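Local coordinates for protein toll-like receptor 13 (PDB 4Z0C) that recognises single-stranded bacterial 23S ribosomal RNA through its leucine-rich-repeat ectodomain and signals through MYD88 and TRAF6 to activate NF-kappa-B, at residues Leu82-Gln96 with Gly104-Ile118. Numbering follows the deposited sequence.
With nucleotides of chain C.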
ATOM      1  N   LEU A  82     -15.193 -47.834  -3.417  1.00 41.37           N
ATOM      2  CA  LEU A  82     -14.127 -46.930  -2.970  1.00 47.49           C
ATOM      3  C   LEU A  82     -13.222 -47.565  -1.917  1.00 51.77           C
ATOM      4  O   LEU A  82     -13.044 -47.020  -0.828  1.00 52.83           O
ATOM      5  CB  LEU A  82     -14.708 -45.614  -2.422  1.00 40.68           C
ATOM      6  CG  LEU A  82     -15.407 -44.713  -3.440  1.00 38.83           C
ATOM      7  CD1 LEU A  82     -15.745 -43.317  -2.873  1.00 34.02           C
ATOM      8  CD2 LEU A  82     -14.523 -44.595  -4.668  1.00 40.71           C
ATOM      9  N   GLU A  83     -12.631 -48.703  -2.255  1.00 54.91           N
ATOM     10  CA  GLU A  83     -11.890 -49.495  -1.276  1.00 56.12           C
ATOM     11  C   GLU A  83     -10.462 -49.020  -0.982  1.00 47.07           C
ATOM     12  O   GLU A  83      -9.784 -49.570  -0.114  1.00 37.75           O
ATOM     13  CB  GLU A  83     -11.914 -50.980  -1.660  1.00 64.49           C
ATOM     14  CG  GLU A  83     -12.715 -51.837  -0.679  1.00 80.78           C
ATOM     15  CD  GLU A  83     -14.135 -52.127  -1.149  1.00 86.48           C
ATOM     16  OE1 GLU A  83     -14.608 -53.262  -0.931  1.00 88.06           O
ATOM     17  OE2 GLU A  83     -14.790 -51.211  -1.698  1.00 88.07           O
ATOM     18  N   ASN A  84      -9.996 -48.005  -1.697  1.00 39.38           N
ATOM     19  CA  ASN A  84      -8.678 -47.467  -1.387  1.00 39.99           C
ATOM     20  C   ASN A  84      -8.742 -46.110  -0.651  1.00 36.27           C
ATOM     21  O   ASN A  84      -7.700 -45.507  -0.361  1.00 30.35           O
ATOM     22  CB  ASN A  84      -7.774 -47.456  -2.639  1.00 45.18           C
ATOM     23  CG  ASN A  84      -7.182 -48.856  -2.944  1.00 52.35           C
ATOM     24  OD1 ASN A  84      -7.429 -49.799  -2.189  1.00 59.79           O
ATOM     25  ND2 ASN A  84      -6.446 -48.999  -4.062  1.00 34.91           N
ATOM     26  N   LEU A  85      -9.964 -45.651  -0.351  1.00 25.35           N
ATOM     27  CA  LEU A  85     -10.181 -44.323   0.249  1.00 29.62           C
ATOM     28  C   LEU A  85      -9.690 -44.286   1.668  1.00 32.34           C
ATOM     29  O   LEU A  85     -10.113 -45.098   2.480  1.00 32.30           O
ATOM     30  CB  LEU A  85     -11.661 -43.933   0.233  1.00 31.88           C
ATOM     31  CG  LEU A  85     -11.945 -42.424   0.310  1.00 29.93           C
ATOM     32  CD1 LEU A  85     -11.639 -41.754  -1.025  1.00 29.61           C
ATOM     33  CD2 LEU A  85     -13.399 -42.137   0.712  1.00 23.29           C
ATOM     34  N   THR A  86      -8.804 -43.346   1.970  1.00 36.05           N
ATOM     35  CA  THR A  86      -8.268 -43.233   3.328  1.00 40.67           C
ATOM     36  C   THR A  86      -8.744 -41.974   4.054  1.00 40.45           C
ATOM     37  O   THR A  86      -8.712 -41.895   5.291  1.00 42.13           O
ATOM     38  CB  THR A  86      -6.735 -43.337   3.349  1.00 39.46           C
ATOM     39  OG1 THR A  86      -6.170 -42.309   2.524  1.00 35.54           O
ATOM     40  CG2 THR A  86      -6.295 -44.710   2.814  1.00 24.29           C
ATOM     41  N   LEU A  87      -9.204 -40.995   3.284  1.00 30.14           N
ATOM     42  CA  LEU A  87      -9.738 -39.770   3.871  1.00 24.11           C
ATOM     43  C   LEU A  87     -11.104 -39.440   3.286  1.00 23.70           C
ATOM     44  O   LEU A  87     -11.289 -39.488   2.080  1.00 28.79           O
ATOM     45  CB  LEU A  87      -8.751 -38.622   3.657  1.00 24.82           C
ATOM     46  CG  LEU A  87      -8.869 -37.335   4.499  1.00 40.85           C
ATOM     47  CD1 LEU A  87      -7.588 -36.532   4.378  1.00 44.81           C
ATOM     48  CD2 LEU A  87     -10.035 -36.466   4.038  1.00 39.39           C
ATOM     49  N   LEU A  88     -12.066 -39.124   4.143  1.00 24.48           N
ATOM     50  CA  LEU A  88     -13.376 -38.686   3.675  1.00 28.20           C
ATOM     51  C   LEU A  88     -13.796 -37.438   4.424  1.00 31.83           C
ATOM     52  O   LEU A  88     -13.983 -37.480   5.629  1.00 30.38           O
ATOM     53  CB  LEU A  88     -14.427 -39.769   3.878  1.00 28.54           C
ATOM     54  CG  LEU A  88     -15.853 -39.390   3.470  1.00 31.97           C
ATOM     55  CD1 LEU A  88     -15.876 -38.825   2.057  1.00 34.26           C
ATOM     56  CD2 LEU A  88     -16.772 -40.608   3.561  1.00 27.31           C
ATOM     57  N   ASN A  89     -13.966 -36.335   3.703  1.00 35.03           N
ATOM     58  CA  ASN A  89     -14.299 -35.053   4.318  1.00 34.70           C
ATOM     59  C   ASN A  89     -15.750 -34.683   4.008  1.00 37.46           C
ATOM     60  O   ASN A  89     -16.120 -34.512   2.846  1.00 39.51           O
ATOM     61  CB  ASN A  89     -13.335 -33.983   3.786  1.00 33.42           C
ATOM     62  CG  ASN A  89     -13.455 -32.649   4.502  1.00 35.00           C
ATOM     63  OD1 ASN A  89     -14.548 -32.229   4.888  1.00 37.29           O
ATOM     64  ND2 ASN A  89     -12.319 -31.958   4.657  1.00 24.12           N
ATOM     65  N   LEU A  90     -16.564 -34.568   5.049  1.00 34.33           N
ATOM     66  CA  LEU A  90     -17.978 -34.246   4.900  1.00 33.78           C
ATOM     67  C   LEU A  90     -18.309 -33.011   5.734  1.00 27.86           C
ATOM     68  O   LEU A  90     -19.468 -32.742   6.051  1.00 27.83           O
ATOM     69  CB  LEU A  90     -18.817 -35.448   5.364  1.00 38.12           C
ATOM     70  CG  LEU A  90     -19.689 -36.228   4.359  1.00 37.95           C
ATOM     71  CD1 LEU A  90     -19.165 -36.106   2.986  1.00 22.15           C
ATOM     72  CD2 LEU A  90     -19.796 -37.730   4.715  1.00 33.73           C
ATOM     73  N   VAL A  91     -17.269 -32.262   6.077  1.00 29.31           N
ATOM     74  CA  VAL A  91     -17.381 -31.052   6.894  1.00 26.37           C
ATOM     75  C   VAL A  91     -18.281 -29.995   6.255  1.00 29.56           C
ATOM     76  O   VAL A  91     -18.242 -29.786   5.042  1.00 35.51           O
ATOM     77  CB  VAL A  91     -15.987 -30.439   7.147  1.00 25.64           C
ATOM     78  CG1 VAL A  91     -16.099 -29.135   7.937  1.00 17.60           C
ATOM     79  CG2 VAL A  91     -15.120 -31.439   7.897  1.00 25.30           C
ATOM     80  N   GLU A  92     -19.085 -29.342   7.090  1.00 30.84           N
ATOM     81  CA  GLU A  92     -19.948 -28.233   6.690  1.00 35.89           C
ATOM     82  C   GLU A  92     -20.969 -28.628   5.623  1.00 38.67           C
ATOM     83  O   GLU A  92     -20.891 -28.195   4.469  1.00 30.75           O
ATOM     84  CB  GLU A  92     -19.143 -26.979   6.275  1.00 29.95           C
ATOM     85  CG  GLU A  92     -20.010 -25.725   6.282  1.00 32.68           C
ATOM     86  CD  GLU A  92     -19.273 -24.414   5.986  1.00 40.86           C
ATOM     87  OE1 GLU A  92     -18.018 -24.385   5.876  1.00 38.26           O
ATOM     88  OE2 GLU A  92     -19.988 -23.397   5.871  1.00 37.14           O
ATOM     89  N   ASN A  93     -21.928 -29.459   6.018  1.00 39.59           N
ATOM     90  CA  ASN A  93     -23.037 -29.814   5.143  1.00 41.43           C
ATOM     91  C   ASN A  93     -24.346 -29.714   5.905  1.00 43.90           C
ATOM     92  O   ASN A  93     -24.432 -28.996   6.882  1.00 43.36           O
ATOM     93  CB  ASN A  93     -22.857 -31.225   4.584  1.00 46.31           C
ATOM     94  CG  ASN A  93     -21.869 -31.274   3.442  1.00 44.90           C
ATOM     95  OD1 ASN A  93     -22.208 -30.937   2.313  1.00 44.66           O
ATOM     96  ND2 ASN A  93     -20.650 -31.722   3.720  1.00 40.58           N
ATOM     97  N   LYS A  94     -25.357 -30.461   5.483  1.00 50.25           N
ATOM     98  CA  LYS A  94     -26.662 -30.375   6.125  1.00 49.55           C
ATOM     99  C   LYS A  94     -27.101 -31.715   6.725  1.00 40.85           C
ATOM    100  O   LYS A  94     -28.288 -32.042   6.746  1.00 32.29           O
ATOM    101  CB  LYS A  94     -27.701 -29.849   5.128  1.00 47.89           C
ATOM    102  CG  LYS A  94     -27.423 -28.425   4.669  1.00 48.57           C
ATOM    103  CD  LYS A  94     -27.842 -27.446   5.748  1.00 64.87           C
ATOM    104  CE  LYS A  94     -26.930 -26.216   5.810  1.00 76.43           C
ATOM    105  NZ  LYS A  94     -27.205 -25.217   4.740  1.00 79.57           N
ATOM    106  N   ILE A  95     -26.134 -32.483   7.219  1.00 37.96           N
ATOM    107  CA  ILE A  95     -26.403 -33.827   7.737  1.00 42.87           C
ATOM    108  C   ILE A  95     -26.987 -33.799   9.148  1.00 40.50           C
ATOM    109  O   ILE A  95     -26.347 -33.296  10.071  1.00 45.78           O
ATOM    110  CB  ILE A  95     -25.121 -34.693   7.725  1.00 43.57           C
ATOM    111  CG1 ILE A  95     -24.521 -34.735   6.312  1.00 36.65           C
ATOM    112  CG2 ILE A  95     -25.405 -36.105   8.253  1.00 38.13           C
ATOM    113  CD1 ILE A  95     -23.159 -35.401   6.239  1.00 33.52           C
ATOM    114  N   GLN A  96     -28.191 -34.344   9.321  1.00 42.41           N
ATOM    115  CA  GLN A  96     -28.847 -34.350  10.644  1.00 50.97           C
ATOM    116  C   GLN A  96     -28.804 -35.684  11.367  1.00 52.19           C
ATOM    117  O   GLN A  96     -28.832 -35.733  12.589  1.00 60.55           O
ATOM    118  CB  GLN A  96     -30.301 -33.882  10.555  1.00 56.93           C
ATOM    119  CG  GLN A  96     -30.468 -32.436  10.126  1.00 63.55           C
ATOM    120  CD  GLN A  96     -31.919 -32.062   9.931  1.00 67.33           C
ATOM    121  OE1 GLN A  96     -32.729 -32.163  10.859  1.00 69.14           O
ATOM    122  NE2 GLN A  96     -32.253 -31.591   8.737  1.00 67.09           N
ATOM    123  N   GLY A 104     -18.091 -50.450   1.789  1.00 49.28           N
ATOM    124  CA  GLY A 104     -17.021 -50.345   0.817  1.00 37.08           C
ATOM    125  C   GLY A 104     -15.814 -49.566   1.292  1.00 41.14           C
ATOM    126  O   GLY A 104     -14.736 -49.645   0.704  1.00 33.86           O
ATOM    127  N   LEU A 105     -15.969 -48.832   2.385  1.00 47.28           N
ATOM    128  CA  LEU A 105     -14.902 -47.937   2.814  1.00 47.18           C
ATOM    129  C   LEU A 105     -13.928 -48.672   3.711  1.00 43.68           C
ATOM    130  O   LEU A 105     -13.595 -48.200   4.800  1.00 41.03           O
ATOM    131  CB  LEU A 105     -15.484 -46.706   3.502  1.00 46.75           C
ATOM    132  CG  LEU A 105     -16.271 -45.836   2.523  1.00 44.89           C
ATOM    133  CD1 LEU A 105     -17.120 -44.828   3.266  1.00 41.98           C
ATOM    134  CD2 LEU A 105     -15.319 -45.129   1.543  1.00 49.09           C
ATOM    135  N   SER A 106     -13.452 -49.817   3.226  1.00 30.92           N
ATOM    136  CA  SER A 106     -12.718 -50.759   4.074  1.00 42.65           C
ATOM    137  C   SER A 106     -11.294 -50.316   4.385  1.00 44.82           C
ATOM    138  O   SER A 106     -10.620 -50.928   5.218  1.00 51.94           O
ATOM    139  CB  SER A 106     -12.748 -52.187   3.487  1.00 37.85           C
ATOM    140  OG  SER A 106     -11.831 -52.331   2.424  1.00 44.69           O
ATOM    141  N   SER A 107     -10.845 -49.249   3.731  1.00 44.33           N
ATOM    142  CA  SER A 107      -9.547 -48.647   4.038  1.00 42.02           C
ATOM    143  C   SER A 107      -9.641 -47.262   4.707  1.00 38.72           C
ATOM    144  O   SER A 107      -8.619 -46.675   5.056  1.00 36.97           O
ATOM    145  CB  SER A 107      -8.700 -48.539   2.771  1.00 45.48           C
ATOM    146  OG  SER A 107      -8.246 -49.805   2.350  1.00 47.22           O
ATOM    147  N   LEU A 108     -10.855 -46.743   4.875  1.00 34.83           N
ATOM    148  CA  LEU A 108     -11.051 -45.397   5.427  1.00 32.31           C
ATOM    149  C   LEU A 108     -10.355 -45.230   6.768  1.00 35.16           C
ATOM    150  O   LEU A 108     -10.675 -45.943   7.717  1.00 35.84           O
ATOM    151  CB  LEU A 108     -12.535 -45.089   5.599  1.00 32.36           C
ATOM    152  CG  LEU A 108     -12.893 -43.613   5.698  1.00 32.17           C
ATOM    153  CD1 LEU A 108     -12.680 -42.958   4.338  1.00 34.66           C
ATOM    154  CD2 LEU A 108     -14.318 -43.457   6.153  1.00 25.47           C
ATOM    155  N   LYS A 109      -9.403 -44.299   6.835  1.00 35.96           N
ATOM    156  CA  LYS A 109      -8.662 -44.013   8.066  1.00 38.57           C
ATOM    157  C   LYS A 109      -9.185 -42.807   8.830  1.00 40.67           C
ATOM    158  O   LYS A 109      -9.141 -42.780  10.063  1.00 49.38           O
ATOM    159  CB  LYS A 109      -7.172 -43.839   7.779  1.00 38.64           C
ATOM    160  CG  LYS A 109      -6.459 -45.157   7.621  1.00 43.82           C
ATOM    161  CD  LYS A 109      -5.022 -44.982   7.184  1.00 52.81           C
ATOM    162  CE  LYS A 109      -4.196 -44.260   8.211  1.00 57.22           C
ATOM    163  NZ  LYS A 109      -2.906 -43.835   7.607  1.00 61.02           N
ATOM    164  N   THR A 110      -9.661 -41.800   8.110  1.00 37.69           N
ATOM    165  CA  THR A 110     -10.227 -40.619   8.764  1.00 31.12           C
ATOM    166  C   THR A 110     -11.555 -40.164   8.157  1.00 26.16           C
ATOM    167  O   THR A 110     -11.725 -40.119   6.946  1.00 21.17           O
ATOM    168  CB  THR A 110      -9.211 -39.438   8.941  1.00 34.23           C
ATOM    169  OG1 THR A 110      -9.783 -38.225   8.432  1.00 40.88           O
ATOM    170  CG2 THR A 110      -7.896 -39.703   8.250  1.00 21.97           C
ATOM    171  N   LEU A 111     -12.520 -39.898   9.028  1.00 25.50           N
ATOM    172  CA  LEU A 111     -13.841 -39.479   8.593  1.00 28.78           C
ATOM    173  C   LEU A 111     -14.184 -38.180   9.309  1.00 38.01           C
ATOM    174  O   LEU A 111     -14.259 -38.145  10.541  1.00 36.54           O
ATOM    175  CB  LEU A 111     -14.871 -40.552   8.926  1.00 24.82           C
ATOM    176  CG  LEU A 111     -16.335 -40.195   8.681  1.00 27.52           C
ATOM    177  CD1 LEU A 111     -16.587 -39.875   7.230  1.00 25.26           C
ATOM    178  CD2 LEU A 111     -17.242 -41.334   9.134  1.00 29.30           C
ATOM    179  N   LEU A 112     -14.408 -37.117   8.541  1.00 38.98           N
ATOM    180  CA  LEU A 112     -14.674 -35.800   9.114  1.00 30.11           C
ATOM    181  C   LEU A 112     -16.131 -35.421   8.901  1.00 29.31           C
ATOM    182  O   LEU A 112     -16.599 -35.265   7.769  1.00 33.85           O
ATOM    183  CB  LEU A 112     -13.743 -34.747   8.499  1.00 29.00           C
ATOM    184  CG  LEU A 112     -12.254 -35.103   8.575  1.00 31.46           C
ATOM    185  CD1 LEU A 112     -11.367 -34.081   7.876  1.00 20.90           C
ATOM    186  CD2 LEU A 112     -11.833 -35.272  10.009  1.00 14.07           C
ATOM    187  N   LEU A 113     -16.846 -35.283  10.009  1.00 27.26           N
ATOM    188  CA  LEU A 113     -18.256 -34.923   9.971  1.00 31.80           C
ATOM    189  C   LEU A 113     -18.522 -33.652  10.765  1.00 35.65           C
ATOM    190  O   LEU A 113     -19.666 -33.379  11.152  1.00 32.67           O
ATOM    191  CB  LEU A 113     -19.097 -36.066  10.525  1.00 30.95           C
ATOM    192  CG  LEU A 113     -19.231 -37.276   9.610  1.00 30.08           C
ATOM    193  CD1 LEU A 113     -19.671 -38.474  10.425  1.00 27.59           C
ATOM    194  CD2 LEU A 113     -20.260 -36.957   8.553  1.00 29.98           C
ATOM    195  N   SER A 114     -17.465 -32.865  10.964  1.00 29.86           N
ATOM    196  CA  SER A 114     -17.545 -31.613  11.706  1.00 31.91           C
ATOM    197  C   SER A 114     -18.522 -30.674  11.044  1.00 29.05           C
ATOM    198  O   SER A 114     -18.779 -30.793   9.853  1.00 27.37           O
ATOM    199  CB  SER A 114     -16.176 -30.938  11.767  1.00 31.85           C
ATOM    200  OG  SER A 114     -15.154 -31.884  11.504  1.00 37.87           O
ATOM    201  N   HIS A 115     -19.112 -29.784  11.832  1.00 32.68           N
ATOM    202  CA  HIS A 115     -19.901 -28.679  11.290  1.00 34.62           C
ATOM    203  C   HIS A 115     -21.100 -29.157  10.468  1.00 37.13           C
ATOM    204  O   HIS A 115     -21.275 -28.803   9.301  1.00 36.48           O
ATOM    205  CB  HIS A 115     -18.999 -27.739  10.489  1.00 37.26           C
ATOM    206  CG  HIS A 115     -19.618 -26.411  10.177  1.00 41.66           C
ATOM    207  ND1 HIS A 115     -20.947 -26.126  10.420  1.00 42.20           N
ATOM    208  CD2 HIS A 115     -19.082 -25.280   9.662  1.00 28.60           C
ATOM    209  CE1 HIS A 115     -21.208 -24.888  10.038  1.00 28.05           C
ATOM    210  NE2 HIS A 115     -20.092 -24.354   9.582  1.00 33.89           N
ATOM    211  N   ASN A 116     -21.917 -29.985  11.094  1.00 32.51           N
ATOM    212  CA  ASN A 116     -23.183 -30.394  10.509  1.00 32.88           C
ATOM    213  C   ASN A 116     -24.248 -30.195  11.586  1.00 37.38           C
ATOM    214  O   ASN A 116     -24.024 -29.430  12.514  1.00 30.08           O
ATOM    215  CB  ASN A 116     -23.108 -31.849  10.045  1.00 25.11           C
ATOM    216  CG  ASN A 116     -22.447 -32.003   8.682  1.00 32.33           C
ATOM    217  OD1 ASN A 116     -23.084 -31.773   7.656  1.00 30.22           O
ATOM    218  ND2 ASN A 116     -21.176 -32.407   8.662  1.00 29.40           N
ATOM    219  N   GLN A 117     -25.379 -30.890  11.490  1.00 37.40           N
ATOM    220  CA  GLN A 117     -26.415 -30.784  12.519  1.00 36.47           C
ATOM    221  C   GLN A 117     -26.828 -32.174  13.022  1.00 38.11           C
ATOM    222  O   GLN A 117     -27.996 -32.418  13.316  1.00 36.52           O
ATOM    223  CB  GLN A 117     -27.646 -30.032  12.007  1.00 27.43           C
ATOM    224  CG  GLN A 117     -27.364 -28.693  11.337  1.00 32.97           C
ATOM    225  CD  GLN A 117     -27.017 -28.864   9.876  1.00 49.16           C
ATOM    226  OE1 GLN A 117     -27.683 -29.630   9.159  1.00 50.41           O
ATOM    227  NE2 GLN A 117     -25.987 -28.145   9.415  1.00 44.05           N
ATOM    228  N   ILE A 118     -25.854 -33.072  13.116  1.00 38.69           N
ATOM    229  CA  ILE A 118     -26.085 -34.453  13.536  1.00 43.32           C
ATOM    230  C   ILE A 118     -26.635 -34.566  14.958  1.00 44.08           C
ATOM    231  O   ILE A 118     -26.132 -33.911  15.870  1.00 38.79           O
ATOM    232  CB  ILE A 118     -24.782 -35.279  13.428  1.00 38.74           C
ATOM    233  CG1 ILE A 118     -24.328 -35.339  11.966  1.00 36.99           C
ATOM    234  CG2 ILE A 118     -24.973 -36.686  14.004  1.00 25.52           C
ATOM    235  CD1 ILE A 118     -22.874 -35.724  11.782  1.00 39.11           C
TER
ATOM    236  P     C C  12     -16.782 -14.885   4.897  1.00 42.17           P
ATOM    237  OP1   C C  12     -16.078 -13.616   4.551  1.00 47.68           O
ATOM    238  OP2   C C  12     -16.463 -15.452   6.210  1.00 38.03           O
ATOM    239  O5'   C C  12     -18.330 -14.632   4.642  1.00 39.96           O
ATOM    240  C5'   C C  12     -19.261 -14.657   5.679  1.00 33.77           C
ATOM    241  C4'   C C  12     -20.475 -15.455   5.314  1.00 46.26           C
ATOM    242  O4'   C C  12     -20.151 -16.456   4.314  1.00 53.51           O
ATOM    243  C3'   C C  12     -21.043 -16.233   6.485  1.00 49.89           C
ATOM    244  O3'   C C  12     -21.929 -15.428   7.238  1.00 46.35           O
ATOM    245  C2'   C C  12     -21.705 -17.441   5.831  1.00 49.90           C
ATOM    246  O2'   C C  12     -23.020 -17.117   5.406  1.00 54.57           O
ATOM    247  C1'   C C  12     -20.820 -17.667   4.598  1.00 50.43           C
ATOM    248  N1    C C  12     -19.792 -18.728   4.774  1.00 45.50           N
ATOM    249  C2    C C  12     -20.099 -20.057   5.105  1.00 44.63           C
ATOM    250  O2    C C  12     -21.272 -20.388   5.305  1.00 44.31           O
ATOM    251  N3    C C  12     -19.093 -20.960   5.222  1.00 40.74           N
ATOM    252  C4    C C  12     -17.826 -20.600   5.008  1.00 42.71           C
ATOM    253  N4    C C  12     -16.860 -21.513   5.118  1.00 40.29           N
ATOM    254  C5    C C  12     -17.487 -19.266   4.650  1.00 41.58           C
ATOM    255  C6    C C  12     -18.489 -18.391   4.542  1.00 42.46           C
TER
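E92 and H115 touch just past the strands, where the edge of the contact meets RNA. CG of E92 lies over one face of the imidazole in a CH-pi contact, 3.7 Å from the H115 ring centroid and off-centre toward its rim. With CG anti to the backbone N (chi1 -162°) and the chain extended beyond, the carboxylate of E92 passes the ring to cytosine 12 of chain C. There OE1 of E92 accepts a nearly straight bond from N4 of that cytosine (3.2 Å), an amino group well matched to an acidic acceptor, while OE2 of E92 lies 2.7 Å from N3 of the same base. H115 NE2 makes a weak hydrogen bond to another cytosine base.

Behind this pair stands N116, whose amide both donates and accepts. N116 ND2 gives a straight bond to L90 O (3.1 Å) and another to L113 O. N116 OD1 accepts from I95 N (3.2 Å). N93 ND2 reaches L90 O from the opposite face of that carbonyl's plane. N93 and N116 are equivalent positions in the run of stacked asparagines that leucine-rich repeats carry along the solenoid, and N140 continues it; the amides of N93 and N116 bind the backbone of the turns that follow strands 87-89 and 110-112.

These two strands run parallel, their axes 2° apart, joined by bonds such as L112 N to L88 O. On the face of the strands that carries both leucines, L88 and L111 lie side by side, CD2 of L88 3.7 Å from CD1 of L111; branched leucines suit this core, where L85, L105 and L108 extend the packing. On the other face, N89 OD1 accepts from V91 N in an Asx turn, and CG2 of V91 rests against CB of L112. At the far end S107 OG, on a side chain short enough to fit against the turn, donates a hydrogen bond to E83 O.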